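Local atomic coordinates of PFC0360w protein (Plasmodium falciparum, PDB entry 3NI8), a protein that probably activates the chaperone Hsp90 by stimulating its ATPase activity. Residues A[43-46]-A[51-54]. Residues are numbered along the deposited sequence; the frame is centred on the assembly and turned at random.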
ATOM      1  N   THR A  43       7.004  -9.550   5.314  1.00 28.68           N
ATOM      2  CA  THR A  43       7.401  -8.903   4.064  1.00 28.77           C
ATOM      3  C   THR A  43       7.264  -7.385   4.190  1.00 29.06           C
ATOM      4  O   THR A  43       8.186  -6.634   3.805  1.00 29.69           O
ATOM      5  CB  THR A  43       6.652  -9.464   2.845  1.00 28.56           C
ATOM      6  OG1 THR A  43       6.852 -10.874   2.806  1.00 30.04           O
ATOM      7  CG2 THR A  43       7.224  -8.900   1.564  1.00 28.70           C
ATOM      8  N   LEU A  44       6.138  -6.935   4.752  1.00 28.13           N
ATOM      9  CA  LEU A  44       5.928  -5.501   4.974  1.00 27.58           C
ATOM     10  C   LEU A  44       7.059  -4.840   5.778  1.00 27.31           C
ATOM     11  O   LEU A  44       7.517  -3.746   5.430  1.00 26.22           O
ATOM     12  CB  LEU A  44       4.566  -5.235   5.627  1.00 27.43           C
ATOM     13  CG  LEU A  44       3.344  -5.393   4.712  1.00 27.28           C
ATOM     14  CD1 LEU A  44       2.115  -5.592   5.569  1.00 25.77           C
ATOM     15  CD2 LEU A  44       3.178  -4.223   3.741  1.00 25.38           C
ATOM     16  N   THR A  45       7.491  -5.516   6.845  1.00 27.46           N
ATOM     17  CA  THR A  45       8.620  -5.078   7.662  1.00 27.91           C
ATOM     18  C   THR A  45       9.913  -4.951   6.826  1.00 27.89           C
ATOM     19  O   THR A  45      10.623  -3.968   6.967  1.00 27.66           O
ATOM     20  CB  THR A  45       8.829  -6.017   8.864  1.00 28.26           C
ATOM     21  OG1 THR A  45       7.666  -5.982   9.701  1.00 28.61           O
ATOM     22  CG2 THR A  45      10.056  -5.603   9.701  1.00 28.87           C
ATOM     23  N   ARG A  46      10.191  -5.923   5.946  1.00 27.73           N
ATOM     24  CA  ARG A  46      11.341  -5.840   5.054  1.00 27.32           C
ATOM     25  C   ARG A  46      11.177  -4.671   4.110  1.00 27.83           C
ATOM     26  O   ARG A  46      12.145  -4.011   3.777  1.00 28.98           O
ATOM     27  CB  ARG A  46      11.490  -7.092   4.188  1.00 27.73           C
ATOM     28  CG  ARG A  46      11.858  -8.388   4.865  1.00 27.20           C
ATOM     29  CD  ARG A  46      12.037  -9.467   3.783  1.00 29.32           C
ATOM     30  NE  ARG A  46      13.272  -9.286   2.989  1.00 30.30           N
ATOM     31  CZ  ARG A  46      13.553  -9.922   1.839  1.00 28.96           C
ATOM     32  NH1 ARG A  46      12.697 -10.779   1.299  1.00 25.92           N
ATOM     33  NH2 ARG A  46      14.706  -9.691   1.217  1.00 29.98           N
ATOM     34  N   SER A  51      11.346  -1.423  10.287  1.00 31.42           N
ATOM     35  CA  SER A  51      10.261  -0.989  11.211  1.00 33.03           C
ATOM     36  C   SER A  51       9.122  -2.005  11.258  1.00 33.66           C
ATOM     37  O   SER A  51       8.677  -2.473  10.210  1.00 34.18           O
ATOM     38  CB  SER A  51       9.663   0.349  10.805  1.00 32.65           C
ATOM     39  OG  SER A  51      10.657   1.337  10.681  1.00 34.83           O
ATOM     40  N   LEU A  52       8.640  -2.334  12.456  1.00 34.62           N
ATOM     41  CA  LEU A  52       7.620  -3.374  12.582  1.00 35.60           C
ATOM     42  C   LEU A  52       6.337  -2.958  11.897  1.00 35.56           C
ATOM     43  O   LEU A  52       5.791  -1.887  12.178  1.00 35.67           O
ATOM     44  CB  LEU A  52       7.354  -3.788  14.040  1.00 36.11           C
ATOM     45  CG  LEU A  52       6.624  -5.139  14.293  1.00 37.77           C
ATOM     46  CD1 LEU A  52       7.183  -6.360  13.498  1.00 38.52           C
ATOM     47  CD2 LEU A  52       6.570  -5.479  15.777  1.00 38.51           C
ATOM     48  N   ALA A  53       5.913  -3.800  10.950  1.00 35.43           N
ATOM     49  CA  ALA A  53       4.565  -3.775  10.387  1.00 34.62           C
ATOM     50  C   ALA A  53       3.740  -4.755  11.199  1.00 34.45           C
ATOM     51  O   ALA A  53       4.212  -5.847  11.495  1.00 34.77           O
ATOM     52  CB  ALA A  53       4.600  -4.209   8.965  1.00 34.19           C
ATOM     53  N   GLU A  54       2.534  -4.355  11.588  1.00 34.22           N
ATOM     54  CA  GLU A  54       1.586  -5.250  12.249  1.00 34.35           C
ATOM     55  C   GLU A  54       0.356  -5.439  11.345  1.00 33.72           C
ATOM     56  O   GLU A  54      -0.145  -4.475  10.742  1.00 33.31           O
ATOM     57  CB  GLU A  54       1.184  -4.725  13.640  1.00 34.78           C
ATOM     58  CG  GLU A  54       2.309  -4.789  14.707  1.00 37.73           C
ATOM     59  CD  GLU A  54       1.951  -4.085  16.041  1.00 42.54           C
ATOM     60  OE1 GLU A  54       1.000  -3.265  16.100  1.00 43.20           O
ATOM     61  OE2 GLU A  54       2.645  -4.348  17.047  1.00 44.50           O
TER
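Two peptide planes of the 51-54 loop meet Thr45 in different ways: the methyl CG2 lies over one face of the Ser51-Leu52 peptide, whereas OG1 sits off the N-H edge of the Leu52-Ala53 peptide. In this helix-grip fold of the SRPBCC type, the contact joins short helix 41-47 to the loop that leads into edge strand 54-55, where Glu54 pairs with Ser64. CG2 stands 3.5 Å from Ser51 O, well above the carbonyl plane, in van der Waals contact. The Ala53 N-H points almost straight at the hydroxyl: Ala53 N donates to Thr45 OG1 over 3.1 Å, with an N-H...O angle of 172°. Chi1 of -62° explains the division of labour, turning OG1 anti to the carbonyl carbon and CG2 anti to the backbone N. The same hydroxyl is hydrogen-bonded to Ala41 O one turn back along the helix, so a single oxygen links the helix backbone to the loop and is fixed in rotation. Beside this bond, Leu52 CD1 reaches back to 3.8 Å from Thr45 OG1. On the buried side, the Ala53 methyl packs against the helix, its CB 3.5 Å from Leu44 CB.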